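Local coordinates for extracellular solute-binding protein (Bordetella parapertussis, PDB 3PU5) that probably binds a small solute, perhaps a polyamine, outside the cytoplasm and delivers it to a membrane transporter for uptake, at residues His7-Ser12 with Pro59-Phe65; Lys77-Val82 with Ala245-Gly249; Ala91-Phe97 with Val280-Val284; Ser112-Ala116 with Ser128-Phe132; Phe192-Pro198 with Pro211-Arg216. One frame throughout, in Å; residues are numbered along the deposited sequence.

Interaction 1 (His7-Ser12 with Pro59-Phe65); sequences HIYVTS and PYDVAAF
Asp61 OD1 lies at the edge of the Tyr9 ring, while CZ of that ring sits over one face of the His7 imidazole. The Tyr60 ring carries Pro59 CG above the centre of one face and meets Tyr9 CB at its edge; Thr11 CG2 approaches it obliquely, 3.4 Å from Tyr60 CD2. Thr11 OG1 lies in plane at the Phe65 ring edge. The backbones run parallel, 14° apart, and join in one bridge between Val10 and Val62, with Val62 N giving a bond to Tyr9 O (3.1 Å) and Thr11 N to Val62 O (3.2 Å). Strand 7-12 runs between 36-41 and 62-65, as in the parallel core of a lobe of the periplasmic binding protein fold. Tyr9 O is gripped twice, Asp61 N also donating to it. With CG beside its own backbone N (chi1 -54°), Asp61 turns OD1 to Tyr9 N, which reaches the anti lone pair at 2.7 Å; OD2 takes Lys251 N and a glycerol that probably came from the crystallisation liquor. Further along, Ala64 N donates to Thr11 OG1 (2.7 Å), a side chain replacing the next backbone acceptor. Val10 and Val62 lie side by side, Val10 CG2 3.7 Å from Val62 CB, under helix 252-262.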
# COMPACT_ATOMS: atom_id res chain seq x y z
N HIS A 7 12.53 14.21 22.53
CA HIS A 7 12.87 14.34 21.16
C HIS A 7 12.89 12.91 20.61
O HIS A 7 13.65 12.12 21.09
CB HIS A 7 14.23 15.03 21.02
CG HIS A 7 14.62 15.37 19.62
ND1 HIS A 7 13.86 15.06 18.53
CD2 HIS A 7 15.70 16.01 19.15
CE1 HIS A 7 14.46 15.49 17.45
NE2 HIS A 7 15.58 16.07 17.80
N ILE A 8 12.06 12.59 19.63
CA ILE A 8 12.12 11.26 19.01
C ILE A 8 12.49 11.31 17.53
O ILE A 8 12.27 12.32 16.84
CB ILE A 8 10.80 10.43 19.20
CG1 ILE A 8 9.59 11.12 18.55
CG2 ILE A 8 10.56 10.13 20.67
CD1 ILE A 8 8.32 10.25 18.54
N TYR A 9 13.08 10.21 17.05
CA TYR A 9 13.46 10.09 15.65
C TYR A 9 12.60 9.02 14.97
O TYR A 9 12.46 7.89 15.46
CB TYR A 9 14.97 9.81 15.52
CG TYR A 9 15.82 10.99 15.96
CD1 TYR A 9 16.05 11.23 17.31
CD2 TYR A 9 16.36 11.86 15.03
CE1 TYR A 9 16.83 12.32 17.72
CE2 TYR A 9 17.13 12.95 15.43
CZ TYR A 9 17.36 13.17 16.77
OH TYR A 9 18.12 14.25 17.16
N VAL A 10 11.99 9.40 13.86
CA VAL A 10 11.04 8.55 13.15
C VAL A 10 11.46 8.46 11.69
O VAL A 10 11.61 9.49 11.01
CB VAL A 10 9.59 9.12 13.21
CG1 VAL A 10 8.59 8.18 12.48
CG2 VAL A 10 9.15 9.34 14.66
N THR A 11 11.65 7.24 11.20
CA THR A 11 12.08 7.08 9.82
C THR A 11 10.99 7.51 8.87
O THR A 11 9.80 7.48 9.20
CB THR A 11 12.47 5.63 9.50
OG1 THR A 11 11.30 4.80 9.49
CG2 THR A 11 13.46 5.10 10.51
N SER A 12 11.40 7.92 7.68
CA SER A 12 10.47 8.21 6.60
C SER A 12 11.21 8.07 5.27
O SER A 12 12.40 7.74 5.24
CB SER A 12 9.87 9.60 6.77
OG SER A 12 8.68 9.72 6.01
N PRO A 59 19.41 4.44 16.86
CA PRO A 59 19.38 5.80 16.30
C PRO A 59 17.93 6.27 16.13
O PRO A 59 17.65 7.48 16.20
CB PRO A 59 20.04 5.62 14.94
CG PRO A 59 19.72 4.20 14.55
CD PRO A 59 19.51 3.41 15.82
N TYR A 60 17.01 5.33 15.94
CA TYR A 60 15.61 5.66 15.70
C TYR A 60 14.69 5.08 16.76
O TYR A 60 14.92 4.00 17.29
CB TYR A 60 15.17 5.21 14.30
CG TYR A 60 16.14 5.58 13.21
CD1 TYR A 60 16.79 6.81 13.21
CD2 TYR A 60 16.43 4.69 12.18
CE1 TYR A 60 17.69 7.16 12.21
CE2 TYR A 60 17.32 5.03 11.17
CZ TYR A 60 17.95 6.26 11.19
OH TYR A 60 18.85 6.60 10.19
N ASP A 61 13.62 5.82 17.05
CA ASP A 61 12.62 5.41 18.03
C ASP A 61 11.38 4.77 17.39
O ASP A 61 10.72 3.91 17.98
CB ASP A 61 12.20 6.62 18.86
CG ASP A 61 13.39 7.31 19.49
OD1 ASP A 61 13.73 8.43 19.04
OD2 ASP A 61 14.00 6.72 20.39
N VAL A 62 11.06 5.21 16.18
CA VAL A 62 9.90 4.69 15.45
C VAL A 62 10.33 4.23 14.07
O VAL A 62 10.92 4.99 13.30
CB VAL A 62 8.76 5.73 15.34
CG1 VAL A 62 7.62 5.20 14.45
CG2 VAL A 62 8.23 6.08 16.73
N ALA A 63 10.06 2.96 13.79
CA ALA A 63 10.36 2.39 12.49
C ALA A 63 9.13 2.57 11.63
O ALA A 63 8.07 2.06 11.96
CB ALA A 63 10.71 0.92 12.62
N ALA A 64 9.28 3.31 10.54
CA ALA A 64 8.15 3.56 9.66
C ALA A 64 8.60 3.45 8.22
O ALA A 64 9.21 4.38 7.68
CB ALA A 64 7.56 4.94 9.95
N PHE A 65 8.34 2.30 7.61
CA PHE A 65 8.72 2.07 6.22
C PHE A 65 8.09 0.80 5.64
O PHE A 65 7.24 0.18 6.27
CB PHE A 65 10.25 2.06 6.03
CG PHE A 65 10.97 1.13 6.97
CD1 PHE A 65 11.02 -0.24 6.72
CD2 PHE A 65 11.63 1.63 8.08
CE1 PHE A 65 11.69 -1.10 7.59
CE2 PHE A 65 12.31 0.78 8.95
CZ PHE A 65 12.34 -0.58 8.70

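Interaction 2 (Lys77-Val82 with Ala245-Gly249); sequences KKLAQV and AVVKG
A single antiparallel bridge, with Leu79 and Val247 as its non-hydrogen-bonded pair, ties the loop that follows helix 67-75 to the end of strand 238-246. Two backbone bonds flank the pair: Ala80 N to Val246 O, 2.7 Å and nearly straight at 169°, and Lys248 N to Lys78 O, 3.0 Å. Lys77, at positive phi, is the C-prime residue of the Schellman motif that ends the helix. Its carbonyl O receives Lys248 NZ at 3.0 Å from above the carbonyl plane; the lysine chain, extended beyond CG, lays its CG, CD and CE along the backbone of Lys77-Leu79 to get there. One water donates to both Lys78 O and Lys248 O, and a second links Ala80 O to Val246 N. Beneath this polar seam, both methyls of Leu79 straddle Ala245 CB, with CD1 at 3.7 Å, and Val82 CG1 meets Val246 CG2 at 3.8 Å. Leu79 reaches on to Met70, Leu73 and Ile74 of helix 67-75. Val246 packs against helix 252-262 through Ala255 and Lys256, while the backbones of Ala245 and Val247 bond to Ala63 and Asp61 on the strand 62-65 side.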
# COMPACT_ATOMS: atom_id res chain seq x y z
N LYS A 77 13.48 -9.65 15.79
CA LYS A 77 13.01 -9.22 17.12
C LYS A 77 13.46 -7.80 17.51
O LYS A 77 13.87 -7.56 18.66
CB LYS A 77 13.46 -10.21 18.20
CG LYS A 77 13.41 -11.68 17.78
CD LYS A 77 11.99 -12.15 17.47
CE LYS A 77 11.99 -13.65 17.11
NZ LYS A 77 10.64 -14.18 16.76
N LYS A 78 13.37 -6.87 16.57
CA LYS A 78 13.85 -5.51 16.83
C LYS A 78 12.74 -4.52 17.19
O LYS A 78 13.00 -3.35 17.45
CB LYS A 78 14.67 -4.99 15.64
CG LYS A 78 15.99 -5.73 15.43
CD LYS A 78 16.94 -5.44 16.59
CE LYS A 78 18.28 -6.12 16.39
NZ LYS A 78 19.10 -6.01 17.63
N LEU A 79 11.50 -5.00 17.24
CA LEU A 79 10.36 -4.12 17.45
C LEU A 79 9.68 -4.43 18.78
O LEU A 79 9.57 -5.58 19.16
CB LEU A 79 9.36 -4.31 16.31
CG LEU A 79 9.98 -4.17 14.91
CD1 LEU A 79 8.93 -4.44 13.83
CD2 LEU A 79 10.58 -2.78 14.76
N ALA A 80 9.22 -3.40 19.49
CA ALA A 80 8.58 -3.63 20.78
C ALA A 80 7.13 -4.04 20.61
O ALA A 80 6.46 -3.64 19.66
CB ALA A 80 8.70 -2.39 21.67
N GLN A 81 6.63 -4.85 21.54
CA GLN A 81 5.22 -5.22 21.55
C GLN A 81 4.34 -4.00 21.79
O GLN A 81 4.67 -3.13 22.60
CB GLN A 81 4.96 -6.30 22.61
CG GLN A 81 5.26 -5.84 24.05
CD GLN A 81 5.16 -6.97 25.07
OE1 GLN A 81 4.06 -7.42 25.43
NE2 GLN A 81 6.31 -7.43 25.57
N VAL A 82 3.22 -3.93 21.08
CA VAL A 82 2.26 -2.86 21.28
C VAL A 82 0.85 -3.44 21.24
O VAL A 82 0.59 -4.41 20.53
CB VAL A 82 2.38 -1.73 20.22
CG1 VAL A 82 3.67 -0.94 20.41
CG2 VAL A 82 2.29 -2.30 18.80
N ALA A 245 6.12 0.90 13.66
CA ALA A 245 6.48 0.09 14.82
C ALA A 245 7.40 0.85 15.77
O ALA A 245 8.15 1.74 15.36
CB ALA A 245 7.15 -1.22 14.36
N VAL A 246 7.35 0.45 17.04
CA VAL A 246 8.24 0.97 18.07
C VAL A 246 9.54 0.17 18.11
O VAL A 246 9.52 -1.05 18.26
CB VAL A 246 7.57 0.90 19.45
CG1 VAL A 246 8.53 1.40 20.53
CG2 VAL A 246 6.28 1.71 19.47
N VAL A 247 10.67 0.87 18.00
CA VAL A 247 12.00 0.24 18.04
C VAL A 247 12.44 -0.14 19.46
O VAL A 247 12.54 0.72 20.34
CB VAL A 247 13.06 1.18 17.43
CG1 VAL A 247 14.46 0.62 17.64
CG2 VAL A 247 12.75 1.44 15.94
N LYS A 248 12.69 -1.43 19.68
CA LYS A 248 13.12 -1.92 20.99
C LYS A 248 14.33 -1.15 21.48
O LYS A 248 15.32 -1.02 20.76
CB LYS A 248 13.50 -3.40 20.93
CG LYS A 248 12.38 -4.39 21.19
CD LYS A 248 12.97 -5.79 21.37
CE LYS A 248 11.92 -6.87 21.12
NZ LYS A 248 12.52 -8.24 21.22
N GLY A 249 14.27 -0.64 22.71
CA GLY A 249 15.41 0.02 23.32
C GLY A 249 15.51 1.51 23.04
O GLY A 249 16.42 2.18 23.52
O HOH W 1 15.69 -2.62 18.55
O HOH W 2 5.98 -1.76 17.82

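Interaction 3 (Ala91-Phe97 with Val280-Val284); sequences ADVPEKF and VNRKV
Direct hydrogen bonding centres on Arg282. Its backbone N points at Asp92 O in a short, almost straight bond (2.8 Å, 174°), and its NH1 makes a weak one to Ala91 O, which lies at the guanidinium edge. The side chain bends at chi3 (58°), folding the guanidinium back over the segment 91-97. Within the segment 280-284, Asn281 OD1 accepts Lys283 N on a lone pair, an Asx turn at the start of the type I turn Asn281-Val284; the same oxygen comes within 3.3 Å of Asp92 CB, and ND2 is held by Leu263 O.

Water extends the grip. One molecule accepts from Arg282 NH2 and donates to Val93 O, while another joins Arg282 NH1 to Asp92 OD1, both at 2.7 Å. Weaker CA-H...O contacts add to this, with Val93 CA 3.3 Å from Val280 O and Asn281 CA set toward Asp92 O.

Apolar packing fills the other end. Val280 CG1 stands over one face of the Phe97 ring, 3.9 Å from its centroid, with Lys96 CG on the opposite face and Pro94 CG at the edge. Val93 and Val280 run side by side, and Pro94 slides past Arg282, its CD over the guanidinium face.

Asp92 has Arg282 and Lys283 nearby without a direct salt bridge: OD1 is 4.6 Å from Arg282 NH1. Arg282 reaches Asp92 OD1 through a water, while any pull from Lys283 is probably felt only at longer range. The one straight backbone bond from Arg282 N and the buried Val280-Phe97 contact probably do most to set how the two loops meet, beside helix 265-275.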
# COMPACT_ATOMS: atom_id res chain seq x y z
N ALA A 91 -7.13 -0.07 18.94
CA ALA A 91 -8.47 -0.62 19.11
C ALA A 91 -9.36 -0.26 17.92
O ALA A 91 -10.34 -0.95 17.64
CB ALA A 91 -9.10 -0.14 20.42
N ASP A 92 -9.02 0.83 17.23
CA ASP A 92 -9.82 1.29 16.09
C ASP A 92 -9.25 0.89 14.73
O ASP A 92 -9.76 1.30 13.69
CB ASP A 92 -9.98 2.80 16.16
CG ASP A 92 -10.65 3.24 17.44
OD1 ASP A 92 -11.67 2.61 17.79
OD2 ASP A 92 -10.16 4.17 18.09
N VAL A 93 -8.20 0.08 14.76
CA VAL A 93 -7.59 -0.42 13.54
C VAL A 93 -7.98 -1.88 13.33
O VAL A 93 -7.71 -2.71 14.19
CB VAL A 93 -6.05 -0.31 13.62
CG1 VAL A 93 -5.40 -0.86 12.36
CG2 VAL A 93 -5.65 1.14 13.88
N PRO A 94 -8.65 -2.19 12.21
CA PRO A 94 -9.01 -3.58 11.92
C PRO A 94 -7.80 -4.53 11.93
O PRO A 94 -6.69 -4.15 11.57
CB PRO A 94 -9.64 -3.51 10.53
CG PRO A 94 -10.25 -2.12 10.48
CD PRO A 94 -9.26 -1.25 11.25
N GLU A 95 -8.04 -5.77 12.34
CA GLU A 95 -6.99 -6.76 12.52
C GLU A 95 -6.11 -6.98 11.28
O GLU A 95 -4.91 -7.23 11.40
CB GLU A 95 -7.60 -8.09 12.98
CG GLU A 95 -6.59 -9.21 13.22
CD GLU A 95 -5.51 -8.85 14.23
OE1 GLU A 95 -5.81 -8.12 15.20
OE2 GLU A 95 -4.34 -9.29 14.04
N LYS A 96 -6.70 -6.91 10.09
CA LYS A 96 -5.94 -7.16 8.87
C LYS A 96 -4.73 -6.24 8.70
O LYS A 96 -3.75 -6.64 8.08
CB LYS A 96 -6.83 -7.05 7.64
CG LYS A 96 -7.46 -5.70 7.40
CD LYS A 96 -8.24 -5.79 6.09
CE LYS A 96 -9.31 -4.76 6.00
NZ LYS A 96 -10.23 -5.10 4.86
N PHE A 97 -4.80 -5.02 9.23
CA PHE A 97 -3.70 -4.07 9.11
C PHE A 97 -2.58 -4.37 10.10
O PHE A 97 -1.48 -3.82 10.00
CB PHE A 97 -4.21 -2.64 9.32
CG PHE A 97 -5.24 -2.24 8.32
CD1 PHE A 97 -4.91 -2.10 6.98
CD2 PHE A 97 -6.56 -2.03 8.70
CE1 PHE A 97 -5.85 -1.75 6.04
CE2 PHE A 97 -7.52 -1.67 7.76
CZ PHE A 97 -7.16 -1.53 6.43
N VAL A 280 -6.31 3.59 8.17
CA VAL A 280 -6.44 2.30 8.85
C VAL A 280 -7.26 2.41 10.14
O VAL A 280 -7.53 1.41 10.80
CB VAL A 280 -5.06 1.68 9.16
CG1 VAL A 280 -4.28 1.46 7.86
CG2 VAL A 280 -4.28 2.58 10.12
N ASN A 281 -7.64 3.63 10.51
CA ASN A 281 -8.51 3.85 11.65
C ASN A 281 -9.97 3.87 11.15
O ASN A 281 -10.33 4.70 10.32
CB ASN A 281 -8.14 5.17 12.34
CG ASN A 281 -8.84 5.36 13.68
OD1 ASN A 281 -10.04 5.10 13.82
ND2 ASN A 281 -8.10 5.84 14.67
N ARG A 282 -10.79 2.93 11.63
CA ARG A 282 -12.15 2.81 11.14
C ARG A 282 -13.05 4.00 11.50
O ARG A 282 -14.15 4.12 10.97
CB ARG A 282 -12.79 1.51 11.64
CG ARG A 282 -13.10 1.52 13.13
CD ARG A 282 -14.01 0.35 13.52
NE ARG A 282 -13.45 -0.96 13.19
CZ ARG A 282 -12.58 -1.61 13.96
NH1 ARG A 282 -12.17 -1.07 15.10
NH2 ARG A 282 -12.12 -2.80 13.58
N LYS A 283 -12.59 4.85 12.41
CA LYS A 283 -13.39 6.00 12.85
C LYS A 283 -13.37 7.13 11.83
O LYS A 283 -14.25 8.00 11.85
CB LYS A 283 -12.86 6.54 14.17
CG LYS A 283 -13.22 5.75 15.41
CD LYS A 283 -12.79 6.57 16.62
CE LYS A 283 -13.45 6.11 17.91
NZ LYS A 283 -13.58 7.27 18.84
N VAL A 284 -12.37 7.14 10.96
CA VAL A 284 -12.21 8.25 10.01
C VAL A 284 -13.38 8.37 9.03
O VAL A 284 -13.75 7.40 8.37
CB VAL A 284 -10.86 8.18 9.25
CG1 VAL A 284 -10.83 9.18 8.13
CG2 VAL A 284 -9.69 8.41 10.21
O HOH W 3 -9.95 -3.68 15.61
O HOH W 4 -13.40 0.86 16.62

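Interaction 4 (Ser112-Ala116 with Ser128-Phe132); sequences SVGIA and SWKEF
Ile115 lays CG1 over one face of the Trp129 indole, 4.1 Å from the centroid of the six-membered ring and offset toward its rim, a CH-pi contact. From there CD1 runs on to Ser128 O (3.5 Å) and Phe132 CB (4.0 Å), bridging the first turn of the helix. At the indole edge lie Val113 CG1, 3.9 Å from Trp129 CH2, and Val113 O, 3.4 Å from Trp129 CZ2. Gly114 O comes equally near CH2, but obliquely. The indole's far end passes close to the Gly114 backbone, Trp129 CZ2 being 4.0 Å from Gly114 CA. No hydrogen bond joins the two segments; the meeting is made by hydrocarbon and aromatic surface, with backbone carbonyl oxygens at the indole rim and at Ile115 CD1.

The indole is set by its first torsion (chi1 -70°), which places CG beside the backbone N, and by NE1, which donates to Gly236 O and so limits its rotation. Ser128 is the N-cap: its OG takes Glu131 N at 2.8 Å, fixing the first turn. Glu235 adds a second hold on the helix start, accepting Trp129 N and Lys130 N with its two carboxylate oxygens. On the strand side, Gly114 bonds to Gly212, Val113 to Val238 and Ile115 to Val231, while Ile115 and Phe132 both reach Ile209. Ile166 of helix 156-167 touches Trp129.

Strand 111-117 and the N-terminal end of helix 129-138, joined by a short connection, pack here as layers of an alpha/beta lobe, the strand being an interior member of its sheet, consistent with the periplasmic binding protein fold.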
# COMPACT_ATOMS: atom_id res chain seq x y z
N SER A 112 -4.60 1.40 -2.78
CA SER A 112 -5.34 0.25 -3.29
C SER A 112 -5.26 0.09 -4.80
O SER A 112 -5.57 1.02 -5.55
CB SER A 112 -6.82 0.36 -2.90
OG SER A 112 -6.96 0.49 -1.51
N VAL A 113 -4.85 -1.10 -5.24
CA VAL A 113 -4.88 -1.42 -6.65
C VAL A 113 -6.28 -1.89 -7.06
O VAL A 113 -6.81 -2.85 -6.50
CB VAL A 113 -3.85 -2.50 -7.03
CG1 VAL A 113 -3.91 -2.78 -8.54
CG2 VAL A 113 -2.45 -2.05 -6.62
N GLY A 114 -6.86 -1.17 -8.01
CA GLY A 114 -8.13 -1.55 -8.59
C GLY A 114 -7.93 -1.59 -10.09
O GLY A 114 -6.83 -1.89 -10.57
N ILE A 115 -8.99 -1.29 -10.83
CA ILE A 115 -8.93 -1.28 -12.29
C ILE A 115 -9.17 0.13 -12.81
O ILE A 115 -10.24 0.71 -12.59
CB ILE A 115 -9.98 -2.23 -12.87
CG1 ILE A 115 -9.76 -3.64 -12.32
CG2 ILE A 115 -9.92 -2.22 -14.41
CD1 ILE A 115 -11.05 -4.45 -12.15
N ALA A 116 -8.16 0.69 -13.48
CA ALA A 116 -8.28 2.04 -14.05
C ALA A 116 -8.58 1.97 -15.54
O ALA A 116 -8.04 1.11 -16.25
CB ALA A 116 -7.01 2.84 -13.78
N SER A 128 -15.47 -5.93 -11.87
CA SER A 128 -14.71 -6.93 -11.13
C SER A 128 -13.40 -7.29 -11.83
O SER A 128 -13.25 -7.07 -13.03
CB SER A 128 -15.54 -8.19 -10.93
OG SER A 128 -15.74 -8.84 -12.17
N TRP A 129 -12.47 -7.87 -11.07
CA TRP A 129 -11.25 -8.43 -11.62
C TRP A 129 -11.59 -9.53 -12.63
O TRP A 129 -10.92 -9.69 -13.66
CB TRP A 129 -10.41 -9.06 -10.51
CG TRP A 129 -9.77 -8.08 -9.56
CD1 TRP A 129 -10.08 -7.88 -8.24
CD2 TRP A 129 -8.70 -7.18 -9.87
NE1 TRP A 129 -9.26 -6.90 -7.71
CE2 TRP A 129 -8.42 -6.45 -8.69
CE3 TRP A 129 -7.96 -6.91 -11.03
CZ2 TRP A 129 -7.42 -5.47 -8.64
CZ3 TRP A 129 -6.98 -5.94 -10.98
CH2 TRP A 129 -6.71 -5.23 -9.79
N LYS A 130 -12.61 -10.31 -12.29
CA LYS A 130 -13.04 -11.41 -13.15
C LYS A 130 -13.54 -10.88 -14.49
O LYS A 130 -13.20 -11.41 -15.55
CB LYS A 130 -14.12 -12.24 -12.43
CG LYS A 130 -14.62 -13.43 -13.22
CD LYS A 130 -15.57 -14.28 -12.37
CE LYS A 130 -14.84 -14.91 -11.18
NZ LYS A 130 -15.75 -15.20 -10.02
N GLU A 131 -14.35 -9.82 -14.45
CA GLU A 131 -14.85 -9.21 -15.68
C GLU A 131 -13.67 -8.65 -16.50
O GLU A 131 -13.58 -8.87 -17.70
CB GLU A 131 -15.84 -8.10 -15.36
CG GLU A 131 -16.44 -7.47 -16.59
CD GLU A 131 -17.45 -6.39 -16.27
OE1 GLU A 131 -17.84 -6.25 -15.09
OE2 GLU A 131 -17.86 -5.68 -17.21
N PHE A 132 -12.78 -7.93 -15.82
CA PHE A 132 -11.57 -7.42 -16.45
C PHE A 132 -10.80 -8.53 -17.18
O PHE A 132 -10.42 -8.38 -18.35
CB PHE A 132 -10.67 -6.78 -15.38
CG PHE A 132 -9.30 -6.40 -15.88
CD1 PHE A 132 -9.15 -5.62 -17.01
CD2 PHE A 132 -8.16 -6.83 -15.20
CE1 PHE A 132 -7.88 -5.27 -17.46
CE2 PHE A 132 -6.89 -6.48 -15.65
CZ PHE A 132 -6.76 -5.69 -16.78

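Interaction 5 (Phe192-Pro198 with Pro211-Arg216); sequences FTAFNDP and PGWDGR
Asp197 OD2 accepts two backbone donors, Ala194 N at 2.8 Å and Thr193 N at 3.0 Å, and so holds the loop whose type I turn Ala194-Asp197 sets Phe195 against Trp213 and Arg216. Thr193 N meets this oxygen nearly along the C-O direction, whereas Ala194 N comes from above the carboxylate plane. Phe195 makes a T-shaped pair with Trp213: its edge, led by CD1, points at the indole face, with the planes 78° apart and CD1 3.3 Å from Trp213 CZ2. Two more side chains meet the indole at its edge, Phe192 CE1 and Pro198 CG each 3.9 Å from Trp213 CZ3. Phe192 CG sits between its backbone N and carbonyl carbon (chi1 67°), which brings the ring to the Trp213 edge, where its face also receives Pro198 CD. Pro198 CG in turn rests 3.3 Å from Pro211 O. Arg216 lays its guanidinium almost parallel to the Phe195 ring, 11° off, but it is Phe195 CB, 3.4 Å from Arg216 CZ, that lies over its centre. No hydrogen bond crosses the contact. Trp213, the N-cap residue, ends strand 209-213 and begins helix 214-223, whose first turn carries Arg216; helix 197-204 starts where the Ala194-Asp197 turn ends. Strand 145-148 lies behind Phe192, Pro198 and Pro211, and strand 111-117, the antiparallel partner of 209-213, touches Pro211 and Trp213 through Val113.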
# COMPACT_ATOMS: atom_id res chain seq x y z
N PHE A 192 4.07 -2.48 -17.26
CA PHE A 192 4.60 -1.20 -16.83
C PHE A 192 5.51 -1.32 -15.61
O PHE A 192 5.39 -2.25 -14.82
CB PHE A 192 3.47 -0.18 -16.60
CG PHE A 192 2.56 -0.52 -15.44
CD1 PHE A 192 2.89 -0.14 -14.15
CD2 PHE A 192 1.35 -1.17 -15.66
CE1 PHE A 192 2.05 -0.44 -13.09
CE2 PHE A 192 0.51 -1.46 -14.60
CZ PHE A 192 0.85 -1.10 -13.32
N THR A 193 6.41 -0.35 -15.47
CA THR A 193 7.49 -0.46 -14.51
C THR A 193 7.49 0.66 -13.46
O THR A 193 8.35 0.68 -12.59
CB THR A 193 8.86 -0.43 -15.22
OG1 THR A 193 8.97 0.79 -15.96
CG2 THR A 193 9.00 -1.60 -16.17
N ALA A 194 6.54 1.59 -13.54
CA ALA A 194 6.47 2.65 -12.54
C ALA A 194 5.03 2.92 -12.08
O ALA A 194 4.08 2.70 -12.83
CB ALA A 194 7.11 3.92 -13.05
N PHE A 195 4.89 3.41 -10.85
CA PHE A 195 3.58 3.70 -10.25
C PHE A 195 2.73 4.70 -11.05
O PHE A 195 1.50 4.61 -11.07
CB PHE A 195 3.77 4.21 -8.82
CG PHE A 195 4.15 3.14 -7.85
CD1 PHE A 195 3.29 2.08 -7.59
CD2 PHE A 195 5.38 3.18 -7.20
CE1 PHE A 195 3.65 1.09 -6.69
CE2 PHE A 195 5.74 2.19 -6.30
CZ PHE A 195 4.87 1.14 -6.04
N ASN A 196 3.39 5.63 -11.72
CA ASN A 196 2.70 6.67 -12.47
C ASN A 196 2.26 6.19 -13.86
O ASN A 196 1.53 6.89 -14.56
CB ASN A 196 3.62 7.90 -12.59
CG ASN A 196 2.94 9.08 -13.24
OD1 ASN A 196 1.87 9.54 -12.81
ND2 ASN A 196 3.57 9.61 -14.29
N ASP A 197 2.68 4.99 -14.23
CA ASP A 197 2.43 4.47 -15.57
C ASP A 197 0.94 4.30 -15.95
O ASP A 197 0.54 4.70 -17.05
CB ASP A 197 3.20 3.16 -15.82
CG ASP A 197 4.70 3.39 -16.05
OD1 ASP A 197 5.10 4.55 -16.24
OD2 ASP A 197 5.48 2.41 -16.05
N PRO A 198 0.11 3.70 -15.08
CA PRO A 198 -1.29 3.60 -15.50
C PRO A 198 -1.93 4.95 -15.90
O PRO A 198 -2.61 5.02 -16.91
CB PRO A 198 -1.99 3.03 -14.26
CG PRO A 198 -0.93 2.17 -13.62
CD PRO A 198 0.38 2.92 -13.85
N PRO A 211 -4.55 -2.43 -14.33
CA PRO A 211 -4.51 -2.14 -12.89
C PRO A 211 -3.94 -0.76 -12.59
O PRO A 211 -2.99 -0.33 -13.26
CB PRO A 211 -3.60 -3.25 -12.34
CG PRO A 211 -3.65 -4.36 -13.39
CD PRO A 211 -3.73 -3.60 -14.69
N GLY A 212 -4.52 -0.07 -11.62
CA GLY A 212 -4.09 1.26 -11.24
C GLY A 212 -4.45 1.57 -9.80
O GLY A 212 -5.29 0.90 -9.19
N TRP A 213 -3.81 2.60 -9.25
CA TRP A 213 -4.00 2.96 -7.85
C TRP A 213 -5.17 3.91 -7.67
O TRP A 213 -5.41 4.78 -8.51
CB TRP A 213 -2.70 3.53 -7.27
CG TRP A 213 -1.72 2.42 -7.03
CD1 TRP A 213 -1.52 1.74 -5.87
CD2 TRP A 213 -0.88 1.80 -8.01
NE1 TRP A 213 -0.59 0.75 -6.05
CE2 TRP A 213 -0.18 0.76 -7.36
CE3 TRP A 213 -0.64 2.02 -9.37
CZ2 TRP A 213 0.74 -0.04 -8.02
CZ3 TRP A 213 0.29 1.22 -10.03
CH2 TRP A 213 0.97 0.20 -9.35
N ASP A 214 -5.91 3.73 -6.58
CA ASP A 214 -7.08 4.57 -6.35
C ASP A 214 -6.72 6.05 -6.28
O ASP A 214 -7.24 6.85 -7.06
CB ASP A 214 -7.92 4.12 -5.14
CG ASP A 214 -7.13 4.06 -3.83
OD1 ASP A 214 -5.89 3.86 -3.84
OD2 ASP A 214 -7.76 4.20 -2.77
N GLY A 215 -5.83 6.41 -5.37
CA GLY A 215 -5.47 7.81 -5.18
C GLY A 215 -4.92 8.47 -6.44
O GLY A 215 -5.36 9.54 -6.85
N ARG A 216 -3.92 7.82 -7.04
CA ARG A 216 -3.31 8.33 -8.25
C ARG A 216 -4.35 8.55 -9.35
O ARG A 216 -4.32 9.57 -10.04
CB ARG A 216 -2.22 7.37 -8.72
CG ARG A 216 -1.00 7.43 -7.83
CD ARG A 216 0.08 6.49 -8.30
NE ARG A 216 1.38 7.14 -8.18
CZ ARG A 216 2.30 6.85 -7.28
NH1 ARG A 216 2.08 5.89 -6.38
NH2 ARG A 216 3.45 7.51 -7.27

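How the interactions relate
Interactions 1 and 2 are neighbours in the lobe that holds the N-terminus, joined by antiparallel pairing of 62-65 with 238-246. Interactions 4 and 5 lie across the chain's centre from them and share the pairing of strands 111-117 and 209-213. Strand 238-246 pairs with both 62-65 and 111-117, so one branched sheet spans all four. Interaction 3 touches none of the others and links two loops. Interactions 1, 2, 4 and 5 are mainly buried, though 2 has an exposed lysine and 5 an exposed arginine at the rim. Chemistry differs: 1 and 2 are backbone pairings helped by side-chain bonds, 4 and 5 are aromatic and apolar packing, and the partly buried 3 mixes an arginine, waters and a small hydrophobic core.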